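Local coordinates for TPR repeat-containing protein (Cytophaga hutchinsonii, PDB 3U4T), which is of unknown function but, as an all-helical protein with tetratricopeptide repeats, probably acts as a scaffold that binds other proteins, at residues 17-22 with 47-52; 24-29 with 41-46; 55-60 with 85-90; 61-66 with 74-79. The protein carries 1 engineered substitution. All coordinates share one frame; numbering follows the deposited sequence.

Contact 1: residues 17-22 with 47-52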
loop_
_atom_site.group_PDB
_atom_site.type_symbol
_atom_site.label_atom_id
_atom_site.label_comp_id
_atom_site.label_asym_id
_atom_site.label_seq_id
_atom_site.Cartn_x
_atom_site.Cartn_y
_atom_site.Cartn_z
ATOM N N ASN A 17 16.990 1.306 -15.346
ATOM C CA ASN A 17 15.597 1.498 -15.756
ATOM C C ASN A 17 15.145 1.890 -17.187
ATOM O O ASN A 17 13.955 2.165 -17.384
ATOM C CB ASN A 17 14.976 2.457 -14.767
ATOM C CG ASN A 17 15.233 2.035 -13.283
ATOM O OD1 ASN A 17 15.383 0.846 -12.993
ATOM N ND2 ASN A 17 15.287 3.006 -12.363
ATOM N N ASN A 18 16.042 1.849 -18.165
ATOM C CA ASN A 18 15.699 2.181 -19.539
ATOM C C ASN A 18 14.993 1.062 -20.281
ATOM O O ASN A 18 15.435 0.595 -21.341
ATOM C CB ASN A 18 16.961 2.603 -20.280
ATOM C CG ASN A 18 17.646 3.792 -19.608
ATOM O OD1 ASN A 18 18.814 3.720 -19.205
ATOM N ND2 ASN A 18 16.918 4.892 -19.484
ATOM N N TYR A 19 13.869 0.674 -19.706
ATOM C CA TYR A 19 13.064 -0.403 -20.229
ATOM C C TYR A 19 12.918 -0.437 -21.739
ATOM O O TYR A 19 13.317 -1.412 -22.365
ATOM C CB TYR A 19 11.700 -0.368 -19.552
ATOM C CG TYR A 19 11.826 -0.275 -18.052
ATOM C CD1 TYR A 19 12.504 -1.270 -17.326
ATOM C CD2 TYR A 19 11.308 0.822 -17.356
ATOM C CE1 TYR A 19 12.665 -1.175 -15.950
ATOM C CE2 TYR A 19 11.461 0.930 -15.974
ATOM C CZ TYR A 19 12.141 -0.076 -15.283
ATOM O OH TYR A 19 12.285 0.012 -13.921
ATOM N N ALA A 20 12.373 0.620 -22.329
ATOM C CA ALA A 20 12.182 0.635 -23.775
ATOM C C ALA A 20 13.494 0.498 -24.528
ATOM O O ALA A 20 13.527 -0.040 -25.642
ATOM C CB ALA A 20 11.458 1.905 -24.201
ATOM N N GLU A 21 14.567 0.996 -23.914
ATOM C CA GLU A 21 15.894 0.923 -24.512
ATOM C C GLU A 21 16.481 -0.451 -24.302
ATOM O O GLU A 21 17.022 -1.052 -25.219
ATOM C CB GLU A 21 16.844 1.934 -23.885
ATOM C CG GLU A 21 16.665 3.353 -24.351
ATOM C CD GLU A 21 15.476 4.013 -23.714
ATOM O OE1 GLU A 21 15.343 3.912 -22.476
ATOM O OE2 GLU A 21 14.683 4.637 -24.448
ATOM N N ALA A 22 16.388 -0.940 -23.074
ATOM C CA ALA A 22 16.908 -2.258 -22.756
ATOM C C ALA A 22 16.174 -3.246 -23.655
ATOM O O ALA A 22 16.740 -4.237 -24.106
ATOM C CB ALA A 22 16.656 -2.580 -21.288
ATOM N N TYR A 47 8.970 -4.839 -19.899
ATOM C CA TYR A 47 7.604 -4.784 -20.414
ATOM C C TYR A 47 6.579 -4.568 -19.294
ATOM O O TYR A 47 5.622 -3.802 -19.448
ATOM C CB TYR A 47 7.273 -6.067 -21.188
ATOM C CG TYR A 47 7.808 -6.103 -22.609
ATOM C CD1 TYR A 47 7.503 -5.084 -23.511
ATOM C CD2 TYR A 47 8.592 -7.173 -23.063
ATOM C CE1 TYR A 47 7.957 -5.123 -24.824
ATOM C CE2 TYR A 47 9.053 -7.223 -24.379
ATOM C CZ TYR A 47 8.729 -6.193 -25.252
ATOM O OH TYR A 47 9.172 -6.231 -26.555
ATOM N N TYR A 48 6.778 -5.243 -18.167
ATOM C CA TYR A 48 5.872 -5.113 -17.025
ATOM C C TYR A 48 5.814 -3.678 -16.484
ATOM O O TYR A 48 4.741 -3.189 -16.122
ATOM C CB TYR A 48 6.311 -6.055 -15.904
ATOM C CG TYR A 48 5.596 -5.817 -14.600
ATOM C CD1 TYR A 48 4.332 -6.362 -14.364
ATOM C CD2 TYR A 48 6.169 -5.021 -13.611
ATOM C CE1 TYR A 48 3.660 -6.120 -13.175
ATOM C CE2 TYR A 48 5.504 -4.766 -12.415
ATOM C CZ TYR A 48 4.251 -5.317 -12.203
ATOM O OH TYR A 48 3.587 -5.051 -11.027
ATOM N N GLU A 49 6.965 -3.009 -16.413
ATOM C CA GLU A 49 7.009 -1.634 -15.909
ATOM C C GLU A 49 6.392 -0.675 -16.935
ATOM O O GLU A 49 5.914 0.397 -16.578
ATOM C CB GLU A 49 8.451 -1.221 -15.588
ATOM C CG GLU A 49 9.139 -2.046 -14.489
ATOM C CD GLU A 49 8.546 -1.839 -13.105
ATOM O OE1 GLU A 49 7.810 -0.850 -12.913
ATOM O OE2 GLU A 49 8.828 -2.657 -12.204
ATOM N N LEU A 50 6.409 -1.072 -18.207
ATOM C CA LEU A 50 5.820 -0.273 -19.283
ATOM C C LEU A 50 4.381 -0.741 -19.511
ATOM O O LEU A 50 3.785 -0.468 -20.554
ATOM C CB LEU A 50 6.603 -0.433 -20.597
ATOM C CG LEU A 50 8.009 0.160 -20.703
ATOM C CD1 LEU A 50 8.517 0.029 -22.140
ATOM C CD2 LEU A 50 7.976 1.618 -20.288
ATOM N N ALA A 51 3.840 -1.468 -18.537
ATOM C CA ALA A 51 2.465 -1.963 -18.592
ATOM C C ALA A 51 2.027 -2.726 -19.849
ATOM O O ALA A 51 0.870 -2.654 -20.254
ATOM C CB ALA A 51 1.498 -0.809 -18.321
ATOM N N LYS A 52 2.957 -3.441 -20.473
ATOM C CA LYS A 52 2.640 -4.272 -21.634
ATOM C C LYS A 52 2.687 -5.631 -20.948
ATOM O O LYS A 52 3.745 -6.244 -20.835
ATOM C CB LYS A 52 3.738 -4.187 -22.698
ATOM C CG LYS A 52 4.087 -2.770 -23.163
ATOM C CD LYS A 52 3.219 -2.279 -24.322
ATOM C CE LYS A 52 3.706 -0.910 -24.806
ATOM N NZ LYS A 52 3.141 -0.490 -26.122
#
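Glu-49 lays its aliphatic arm over one face of the Tyr-19 ring, the CH-pi contact here. CB of Glu-49 stands 3.8 Å from the centroid of the Tyr-19 ring and only 15° off the ring normal, while CG of Glu-49 moves out to CZ of Tyr-19 (3.7 Å). The glutamate bends at chi2 (-68°), and its carboxylate plane lies 23° from that of the ring. On the opposite face the carbonyl O of Asn-17 is 2.9 Å from the plane of the Tyr-19 ring, toward its rim, so the phenol is held between its own turn and the other helix.

Apolar packing continues at the root of the tyrosine. CG of Leu-50 rests on CB of Tyr-19 (3.9 Å), and its CD1 branch goes on to CB of Ala-20 (4.1 Å). No hydrogen bond crosses between the segments. Asn-17 at positive phi closes one helix in a Schellman motif, as Ala-51 does for helix 40-49, with Lys-52 N bonded to Tyr-47 O (2.9 Å).

The first turn of helix 19-31 thus meets the last turn of helix 40-49, the antiparallel helix packing on which tetratricopeptide-repeat folds are built.

Contact 2: residues 24-29 with 41-46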
loop_
_atom_site.group_PDB
_atom_site.type_symbol
_atom_site.label_atom_id
_atom_site.label_comp_id
_atom_site.label_asym_id
_atom_site.label_seq_id
_atom_site.Cartn_x
_atom_site.Cartn_y
_atom_site.Cartn_z
ATOM N N GLU A 24 15.043 -2.742 -26.743
ATOM C CA GLU A 24 15.557 -2.684 -28.107
ATOM C C GLU A 24 16.744 -3.638 -28.297
ATOM O O GLU A 24 16.778 -4.416 -29.254
ATOM C CB GLU A 24 15.977 -1.248 -28.443
ATOM C CG GLU A 24 14.891 -0.211 -28.202
ATOM C CD GLU A 24 13.626 -0.474 -29.004
ATOM O OE1 GLU A 24 13.675 -0.382 -30.250
ATOM O OE2 GLU A 24 12.583 -0.775 -28.385
ATOM N N VAL A 25 17.709 -3.584 -27.379
ATOM C CA VAL A 25 18.892 -4.441 -27.459
ATOM C C VAL A 25 18.579 -5.915 -27.192
ATOM O O VAL A 25 19.139 -6.803 -27.844
ATOM C CB VAL A 25 20.030 -3.929 -26.497
ATOM C CG1 VAL A 25 19.432 -3.270 -25.282
ATOM C CG2 VAL A 25 20.943 -5.076 -26.078
ATOM N N PHE A 26 17.687 -6.176 -26.241
ATOM C CA PHE A 26 17.321 -7.551 -25.945
ATOM C C PHE A 26 16.676 -8.169 -27.182
ATOM O O PHE A 26 16.916 -9.335 -27.487
ATOM C CB PHE A 26 16.342 -7.621 -24.757
ATOM C CG PHE A 26 16.995 -7.448 -23.397
ATOM C CD1 PHE A 26 18.139 -8.163 -23.060
ATOM C CD2 PHE A 26 16.433 -6.601 -22.443
ATOM C CE1 PHE A 26 18.707 -8.039 -21.801
ATOM C CE2 PHE A 26 16.994 -6.471 -21.180
ATOM C CZ PHE A 26 18.130 -7.190 -20.860
ATOM N N ASN A 27 15.869 -7.376 -27.889
ATOM C CA ASN A 27 15.162 -7.826 -29.092
ATOM C C ASN A 27 16.091 -8.218 -30.245
ATOM O O ASN A 27 15.774 -9.112 -31.036
ATOM C CB ASN A 27 14.187 -6.740 -29.562
ATOM C CG ASN A 27 12.805 -6.872 -28.933
ATOM O OD1 ASN A 27 11.987 -7.689 -29.363
ATOM N ND2 ASN A 27 12.540 -6.068 -27.912
ATOM N N LYS A 28 17.229 -7.542 -30.352
ATOM C CA LYS A 28 18.177 -7.870 -31.408
ATOM C C LYS A 28 18.949 -9.083 -30.913
ATOM O O LYS A 28 19.212 -10.027 -31.665
ATOM C CB LYS A 28 19.128 -6.702 -31.666
ATOM C CG LYS A 28 20.126 -6.974 -32.783
ATOM C CD LYS A 28 20.750 -5.693 -33.307
ATOM C CE LYS A 28 21.610 -5.966 -34.532
ATOM N NZ LYS A 28 21.513 -4.863 -35.526
ATOM N N LEU A 29 19.285 -9.047 -29.627
ATOM C CA LEU A 29 20.006 -10.124 -28.969
ATOM C C LEU A 29 19.297 -11.459 -29.216
ATOM O O LEU A 29 19.949 -12.481 -29.444
ATOM C CB LEU A 29 20.087 -9.836 -27.470
ATOM C CG LEU A 29 21.476 -9.767 -26.835
ATOM C CD1 LEU A 29 22.422 -8.943 -27.694
ATOM C CD2 LEU A 29 21.355 -9.170 -25.450
ATOM N N ASN A 41 14.011 -12.756 -18.538
ATOM C CA ASN A 41 13.409 -12.323 -17.280
ATOM C C ASN A 41 13.557 -10.817 -17.105
ATOM O O ASN A 41 12.755 -10.188 -16.423
ATOM C CB ASN A 41 14.007 -13.070 -16.075
ATOM C CG ASN A 41 15.483 -12.779 -15.865
ATOM O OD1 ASN A 41 16.232 -12.571 -16.814
ATOM N ND2 ASN A 41 15.909 -12.797 -14.616
ATOM N N ARG A 42 14.570 -10.239 -17.739
ATOM C CA ARG A 42 14.810 -8.804 -17.651
ATOM C C ARG A 42 13.887 -8.054 -18.601
ATOM O O ARG A 42 13.351 -7.000 -18.257
ATOM C CB ARG A 42 16.274 -8.495 -17.974
ATOM C CG ARG A 42 17.241 -8.949 -16.888
ATOM C CD ARG A 42 18.686 -8.599 -17.225
ATOM N NE ARG A 42 19.597 -8.917 -16.127
ATOM C CZ ARG A 42 19.833 -10.143 -15.669
ATOM N NH1 ARG A 42 19.228 -11.192 -16.211
ATOM N NH2 ARG A 42 20.676 -10.318 -14.661
ATOM N N ARG A 43 13.691 -8.607 -19.794
ATOM C CA ARG A 43 12.823 -7.965 -20.766
ATOM C C ARG A 43 11.406 -8.060 -20.226
ATOM O O ARG A 43 10.603 -7.147 -20.397
ATOM C CB ARG A 43 12.927 -8.660 -22.127
ATOM C CG ARG A 43 12.409 -7.823 -23.297
ATOM C CD ARG A 43 12.816 -8.428 -24.642
ATOM N NE ARG A 43 12.070 -9.641 -24.968
ATOM C CZ ARG A 43 12.269 -10.371 -26.062
ATOM N NH1 ARG A 43 13.200 -10.022 -26.945
ATOM N NH2 ARG A 43 11.519 -11.437 -26.291
ATOM N N ALA A 44 11.106 -9.168 -19.559
ATOM C CA ALA A 44 9.779 -9.361 -18.990
ATOM C C ALA A 44 9.478 -8.218 -18.022
ATOM O O ALA A 44 8.416 -7.602 -18.094
ATOM C CB ALA A 44 9.706 -10.695 -18.274
ATOM N N VAL A 45 10.414 -7.936 -17.120
ATOM C CA VAL A 45 10.245 -6.849 -16.158
ATOM C C VAL A 45 10.129 -5.509 -16.889
ATOM O O VAL A 45 9.282 -4.686 -16.547
ATOM C CB VAL A 45 11.424 -6.764 -15.180
ATOM C CG1 VAL A 45 11.312 -5.492 -14.353
ATOM C CG2 VAL A 45 11.433 -7.977 -14.273
ATOM N N CYS A 46 10.979 -5.280 -17.885
ATOM C CA CYS A 46 10.896 -4.028 -18.624
ATOM C C CYS A 46 9.450 -3.868 -19.125
ATOM O O CYS A 46 8.766 -2.892 -18.786
ATOM C CB CYS A 46 11.899 -4.023 -19.791
ATOM S SG CYS A 46 13.668 -3.950 -19.263
#
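The Phe-26 ring and the Arg-43 guanidinium are the flat groups here, their planes 78° apart. The ring meets the arginine stems obliquely: its CZ lies 3.7 Å from CB of Arg-42, and its CD2 4.1 Å from CB of Arg-43. The guanidinium has the backbone N of Asn-27 at its edge, in plane, whereas OD1 of the Asn-27 amide approaches NH1 of Arg-43 obliquely at 3.6 Å.

Arg-43 leaves its helix with CG trans to the backbone N (chi1 -162°) and bends at chi3 (73°), which sets its CD 3.6 Å from CB of Phe-26 and carries the charged end past the phenylalanine.

No hydrogen bond joins the two segments. Arg-43 instead forms salt bridges to Glu-30 through NH2 and to Asp-59 through NE, Asn-27 ND2 bonds to Ile-23 O, and Arg-42 NH1 bonds to Tyr-38 O. Across the antiparallel pair the chemistry is therefore mixed: hydrocarbon stems pack on a buried aromatic ring, and the buried charge of Arg-43 is probably neutralised by acids on two different helices.

Contact 3: residues 55-60 with 85-90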
loop_
_atom_site.group_PDB
_atom_site.type_symbol
_atom_site.label_atom_id
_atom_site.label_comp_id
_atom_site.label_asym_id
_atom_site.label_seq_id
_atom_site.Cartn_x
_atom_site.Cartn_y
_atom_site.Cartn_z
ATOM N N LEU A 55 3.078 -9.014 -23.378
ATOM C CA LEU A 55 4.464 -9.132 -23.808
ATOM C C LEU A 55 5.297 -9.629 -22.644
ATOM O O LEU A 55 6.174 -10.478 -22.813
ATOM C CB LEU A 55 4.986 -7.765 -24.258
ATOM C CG LEU A 55 5.193 -7.508 -25.752
ATOM C CD1 LEU A 55 4.462 -8.546 -26.602
ATOM C CD2 LEU A 55 4.721 -6.100 -26.059
ATOM N N ALA A 56 5.022 -9.088 -21.460
ATOM C CA ALA A 56 5.746 -9.482 -20.266
ATOM C C ALA A 56 5.394 -10.904 -19.804
ATOM O O ALA A 56 6.197 -11.555 -19.128
ATOM C CB ALA A 56 5.480 -8.493 -19.162
ATOM N N GLN A 57 4.199 -11.388 -20.145
ATOM C CA GLN A 57 3.847 -12.741 -19.746
ATOM C C GLN A 57 4.614 -13.699 -20.654
ATOM O O GLN A 57 5.225 -14.658 -20.181
ATOM C CB GLN A 57 2.341 -13.010 -19.865
ATOM C CG GLN A 57 1.934 -14.327 -19.188
ATOM C CD GLN A 57 0.447 -14.644 -19.256
ATOM O OE1 GLN A 57 -0.031 -15.550 -18.576
ATOM N NE2 GLN A 57 -0.282 -13.912 -20.078
ATOM N N LYS A 58 4.607 -13.427 -21.956
ATOM C CA LYS A 58 5.313 -14.295 -22.884
ATOM C C LYS A 58 6.791 -14.377 -22.521
ATOM O O LYS A 58 7.401 -15.445 -22.613
ATOM C CB LYS A 58 5.162 -13.803 -24.329
ATOM C CG LYS A 58 5.841 -14.729 -25.342
ATOM C CD LYS A 58 5.397 -14.494 -26.793
ATOM C CE LYS A 58 6.009 -13.247 -27.415
ATOM N NZ LYS A 58 5.602 -13.104 -28.847
ATOM N N ASP A 59 7.365 -13.251 -22.103
ATOM C CA ASP A 59 8.779 -13.204 -21.736
ATOM C C ASP A 59 9.116 -13.950 -20.455
ATOM O O ASP A 59 10.111 -14.672 -20.395
ATOM C CB ASP A 59 9.253 -11.760 -21.591
ATOM C CG ASP A 59 9.717 -11.148 -22.908
ATOM O OD1 ASP A 59 9.757 -11.852 -23.936
ATOM O OD2 ASP A 59 10.055 -9.944 -22.897
ATOM N N ILE A 60 8.303 -13.785 -19.420
ATOM C CA ILE A 60 8.610 -14.471 -18.179
ATOM C C ILE A 60 8.407 -15.974 -18.349
ATOM O O ILE A 60 9.008 -16.772 -17.629
ATOM C CB ILE A 60 7.748 -13.953 -17.014
ATOM C CG1 ILE A 60 8.357 -14.412 -15.694
ATOM C CG2 ILE A 60 6.329 -14.445 -17.149
ATOM C CD1 ILE A 60 9.739 -13.844 -15.449
HETATM N N MSE A 85 -0.993 -11.518 -11.924
HETATM C CA MSE A 85 -2.052 -10.754 -11.289
HETATM C C MSE A 85 -2.581 -9.714 -12.284
HETATM O O MSE A 85 -3.789 -9.534 -12.408
HETATM C CB MSE A 85 -1.545 -10.081 -10.010
HETATM C CG MSE A 85 -2.658 -9.502 -9.145
HETATM SE SE MSE A 85 -3.871 -10.834 -8.471
HETATM C CE MSE A 85 -2.828 -11.356 -6.897
ATOM N N LYS A 86 -1.692 -9.045 -13.015
ATOM C CA LYS A 86 -2.145 -8.045 -13.989
ATOM C C LYS A 86 -2.982 -8.650 -15.111
ATOM O O LYS A 86 -3.825 -7.973 -15.693
ATOM C CB LYS A 86 -0.956 -7.298 -14.609
ATOM C CG LYS A 86 -0.311 -6.249 -13.710
ATOM C CD LYS A 86 -1.291 -5.149 -13.376
ATOM C CE LYS A 86 -0.622 -3.999 -12.642
ATOM N NZ LYS A 86 -0.123 -4.393 -11.299
ATOM N N LYS A 87 -2.740 -9.920 -15.422
ATOM C CA LYS A 87 -3.470 -10.610 -16.488
ATOM C C LYS A 87 -4.735 -11.303 -15.978
ATOM O O LYS A 87 -5.413 -12.033 -16.708
ATOM C CB LYS A 87 -2.545 -11.615 -17.172
ATOM C CG LYS A 87 -1.462 -10.951 -17.995
ATOM C CD LYS A 87 -1.898 -10.859 -19.451
ATOM C CE LYS A 87 -3.267 -10.229 -19.593
ATOM N NZ LYS A 87 -3.835 -10.505 -20.937
ATOM N N GLY A 88 -5.031 -11.074 -14.703
ATOM C CA GLY A 88 -6.222 -11.629 -14.102
ATOM C C GLY A 88 -6.136 -13.061 -13.643
ATOM O O GLY A 88 -7.154 -13.644 -13.305
ATOM N N GLN A 89 -4.943 -13.639 -13.609
ATOM C CA GLN A 89 -4.823 -15.023 -13.176
ATOM C C GLN A 89 -4.386 -15.118 -11.726
ATOM O O GLN A 89 -3.330 -15.654 -11.376
ATOM C CB GLN A 89 -3.890 -15.764 -14.123
ATOM C CG GLN A 89 -4.362 -15.565 -15.565
ATOM C CD GLN A 89 -3.805 -16.573 -16.530
ATOM O OE1 GLN A 89 -2.596 -16.660 -16.739
ATOM N NE2 GLN A 89 -4.692 -17.347 -17.133
ATOM N N ASP A 90 -5.269 -14.588 -10.892
ATOM C CA ASP A 90 -5.116 -14.515 -9.445
ATOM C C ASP A 90 -4.579 -15.759 -8.718
ATOM O O ASP A 90 -3.657 -15.650 -7.908
ATOM C CB ASP A 90 -6.462 -14.098 -8.827
ATOM C CG ASP A 90 -7.040 -12.826 -9.459
ATOM O OD1 ASP A 90 -6.513 -12.360 -10.500
ATOM O OD2 ASP A 90 -8.040 -12.303 -8.919
#
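Gln-57 reaches across to Lys-87 and Gln-89 because its side chain is fully extended, with chi1 at -169° and chi2 at 179°. Lys-87 does the reverse: bends at chi2 and chi3 (52°) fold its methylenes back into the path of the glutamine amide. The result is an oblique crossing in which the amide carbon CD of Gln-57 comes 4.3 Å from CG of Lys-87 and 4.5 Å from CD of Lys-87.

Gln-89 brings a second amide to the end of Gln-57. The two carboxamides are nearly perpendicular, and their carbons, CD of Gln-57 and CD of Gln-89, are 5.4 Å apart. Both amides are probably turned over in the model, so which oxygen faces which nitrogen is left unassigned. The charged end of Lys-87 serves neither glutamine; NZ forms a salt bridge with Asp-54.

The backbone turns sharply between Lys-87 and Gln-89: Gly-88, at positive phi, is the C-prime residue of a Schellman motif, with Gly-88 N bonded to O of selenomethionine Met-85 (3.0 Å) and Gln-89 N bonded to Leu-84 O.

In the fold, Gln-57 also packs on Ile-83 and Leu-84, joining helix 53-64 to the end of helix 74-86. Tyr-47 of helix 40-49 covers Ala-56 and Asp-59, while Met-85 packs on helix 90-103, so the contact belongs to a continuous succession of helices.

Contact 4: residues 61-66 with 74-79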
loop_
_atom_site.group_PDB
_atom_site.type_symbol
_atom_site.label_atom_id
_atom_site.label_comp_id
_atom_site.label_asym_id
_atom_site.label_seq_id
_atom_site.Cartn_x
_atom_site.Cartn_y
_atom_site.Cartn_z
ATOM N N GLU A 61 7.577 -16.365 -19.314
ATOM C CA GLU A 61 7.329 -17.783 -19.541
ATOM C C GLU A 61 8.417 -18.373 -20.430
ATOM O O GLU A 61 8.777 -19.541 -20.298
ATOM C CB GLU A 61 5.927 -17.991 -20.134
ATOM C CG GLU A 61 4.825 -17.482 -19.190
ATOM C CD GLU A 61 3.408 -17.771 -19.661
ATOM O OE1 GLU A 61 3.119 -17.581 -20.863
ATOM O OE2 GLU A 61 2.575 -18.171 -18.816
ATOM N N THR A 62 8.953 -17.565 -21.334
ATOM C CA THR A 62 10.025 -18.026 -22.191
ATOM C C THR A 62 11.193 -18.207 -21.225
ATOM O O THR A 62 11.921 -19.198 -21.274
ATOM C CB THR A 62 10.372 -16.969 -23.253
ATOM O OG1 THR A 62 9.316 -16.904 -24.220
ATOM C CG2 THR A 62 11.681 -17.318 -23.951
ATOM N N TYR A 63 11.367 -17.241 -20.333
ATOM C CA TYR A 63 12.422 -17.337 -19.341
ATOM C C TYR A 63 12.372 -18.685 -18.593
ATOM O O TYR A 63 13.359 -19.418 -18.574
ATOM C CB TYR A 63 12.283 -16.202 -18.336
ATOM C CG TYR A 63 13.225 -16.311 -17.164
ATOM C CD1 TYR A 63 14.592 -16.120 -17.331
ATOM C CD2 TYR A 63 12.745 -16.574 -15.885
ATOM C CE1 TYR A 63 15.463 -16.180 -16.250
ATOM C CE2 TYR A 63 13.608 -16.638 -14.796
ATOM C CZ TYR A 63 14.964 -16.437 -14.990
ATOM O OH TYR A 63 15.828 -16.496 -13.931
ATOM N N PHE A 64 11.225 -19.005 -17.986
ATOM C CA PHE A 64 11.085 -20.251 -17.221
ATOM C C PHE A 64 11.144 -21.557 -18.016
ATOM O O PHE A 64 11.280 -22.636 -17.438
ATOM C CB PHE A 64 9.807 -20.226 -16.376
ATOM C CG PHE A 64 9.944 -19.450 -15.110
ATOM C CD1 PHE A 64 10.897 -19.811 -14.170
ATOM C CD2 PHE A 64 9.167 -18.320 -14.877
ATOM C CE1 PHE A 64 11.078 -19.053 -12.995
ATOM C CE2 PHE A 64 9.335 -17.555 -13.711
ATOM C CZ PHE A 64 10.296 -17.922 -12.772
ATOM N N SER A 65 11.047 -21.470 -19.335
ATOM C CA SER A 65 11.125 -22.659 -20.165
ATOM C C SER A 65 12.574 -22.828 -20.604
ATOM O O SER A 65 12.911 -23.775 -21.312
ATOM C CB SER A 65 10.237 -22.480 -21.391
ATOM O OG SER A 65 10.797 -21.493 -22.240
ATOM N N LYS A 66 13.426 -21.895 -20.185
ATOM C CA LYS A 66 14.849 -21.905 -20.536
ATOM C C LYS A 66 15.810 -21.852 -19.354
ATOM O O LYS A 66 16.921 -22.366 -19.439
ATOM C CB LYS A 66 15.172 -20.726 -21.460
ATOM C CG LYS A 66 14.816 -20.934 -22.919
ATOM C CD LYS A 66 14.977 -19.643 -23.695
ATOM C CE LYS A 66 15.341 -19.909 -25.145
ATOM N NZ LYS A 66 14.398 -20.841 -25.824
ATOM N N SER A 74 14.337 -15.695 -6.362
ATOM C CA SER A 74 13.104 -15.319 -5.708
ATOM C C SER A 74 12.395 -14.240 -6.513
ATOM O O SER A 74 11.174 -14.241 -6.665
ATOM C CB SER A 74 13.425 -14.798 -4.315
ATOM O OG SER A 74 12.272 -14.284 -3.701
ATOM N N ALA A 75 13.181 -13.323 -7.043
ATOM C CA ALA A 75 12.659 -12.214 -7.822
ATOM C C ALA A 75 11.899 -12.650 -9.066
ATOM O O ALA A 75 10.877 -12.066 -9.407
ATOM C CB ALA A 75 13.804 -11.288 -8.215
ATOM N N ASP A 76 12.403 -13.659 -9.762
ATOM C CA ASP A 76 11.741 -14.126 -10.972
ATOM C C ASP A 76 10.329 -14.618 -10.686
ATOM O O ASP A 76 9.399 -14.320 -11.446
ATOM C CB ASP A 76 12.563 -15.236 -11.616
ATOM C CG ASP A 76 14.000 -14.846 -11.781
ATOM O OD1 ASP A 76 14.243 -13.737 -12.322
ATOM O OD2 ASP A 76 14.878 -15.642 -11.376
ATOM N N PHE A 77 10.163 -15.372 -9.601
ATOM C CA PHE A 77 8.833 -15.876 -9.245
ATOM C C PHE A 77 7.939 -14.688 -8.879
ATOM O O PHE A 77 6.756 -14.637 -9.254
ATOM C CB PHE A 77 8.928 -16.849 -8.068
ATOM C CG PHE A 77 9.566 -18.152 -8.418
ATOM C CD1 PHE A 77 8.797 -19.212 -8.896
ATOM C CD2 PHE A 77 10.946 -18.310 -8.324
ATOM C CE1 PHE A 77 9.397 -20.419 -9.276
ATOM C CE2 PHE A 77 11.559 -19.510 -8.702
ATOM C CZ PHE A 77 10.783 -20.562 -9.180
ATOM N N GLU A 78 8.515 -13.731 -8.155
ATOM C CA GLU A 78 7.780 -12.534 -7.749
ATOM C C GLU A 78 7.172 -11.831 -8.959
ATOM O O GLU A 78 5.971 -11.565 -8.985
ATOM C CB GLU A 78 8.708 -11.579 -7.001
ATOM C CG GLU A 78 8.194 -10.167 -6.888
ATOM C CD GLU A 78 9.158 -9.273 -6.139
ATOM O OE1 GLU A 78 10.388 -9.448 -6.292
ATOM O OE2 GLU A 78 8.685 -8.385 -5.407
ATOM N N TYR A 79 7.996 -11.544 -9.964
ATOM C CA TYR A 79 7.505 -10.882 -11.162
ATOM C C TYR A 79 6.574 -11.759 -11.987
ATOM O O TYR A 79 5.737 -11.253 -12.729
ATOM C CB TYR A 79 8.669 -10.381 -12.015
ATOM C CG TYR A 79 9.207 -9.067 -11.498
ATOM C CD1 TYR A 79 10.246 -9.029 -10.572
ATOM C CD2 TYR A 79 8.580 -7.869 -11.831
ATOM C CE1 TYR A 79 10.634 -7.837 -9.984
ATOM C CE2 TYR A 79 8.957 -6.675 -11.250
ATOM C CZ TYR A 79 9.976 -6.663 -10.328
ATOM O OH TYR A 79 10.301 -5.477 -9.729
#
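Asp-76 packs against Tyr-63 and Phe-64, and every atom of its side chain has a neighbour. Its CB sits between the two aromatics, 3.6 Å from CE2 of Tyr-63 and 3.7 Å from CZ of Phe-64. One atom further, CG of Asp-76 lies 3.5 Å from CE2 of Tyr-63, meeting the ring obliquely with the carboxylate and ring planes 55° apart. At the tip the two oxygens divide their work. OD2 accepts a hydrogen bond from the backbone N of Lys-73, just ahead of the helix, and a weak one from the Tyr-63 hydroxyl, OH to OD2 2.9 Å; OD1 takes one, probably, from ND2 of Asn-41 on helix 40-49. The extended start of Tyr-63, with CG trans to the backbone N (chi1 173°), aims its hydroxyl at this carboxylate.

Alongside, Phe-64 and Phe-77 form an oblique aromatic pair. Their centroids are 5.2 Å apart, and CZ of Phe-64 lies 4.2 Å above one face of Phe-77, the planes 45° apart. Tyr-80 also meets the Phe-64 ring.

Chemically, a buried carboxylate is met by three donors from three parts of the chain, the tyrosine weakly, and flanked by aromatic carbon. These donors, together with its place in the first turn of helix 74-86, would be expected to favour the ionised form and limit its rotation.

How the contacts relate
All four contacts lie in the N-terminal part of the chain, on the same side of its centre, and step through helices 19-31, 40-49, 53-64 and 74-86. Contacts 1 and 2, about 8 Å apart between centres, share the first two helices; contacts 3 and 4, about 11 Å apart, share the last two. Within each pair the later-numbered contact lies between the segments of the earlier one along the chain, so each helix pair is joined near two points along its length. The pairs follow in series and touch where helix 40-49 meets helices 53-64 and 74-86, as in the packing of Val-45 on Tyr-79. Such stepwise stacking is how tetratricopeptide repeats extend into an elongated array.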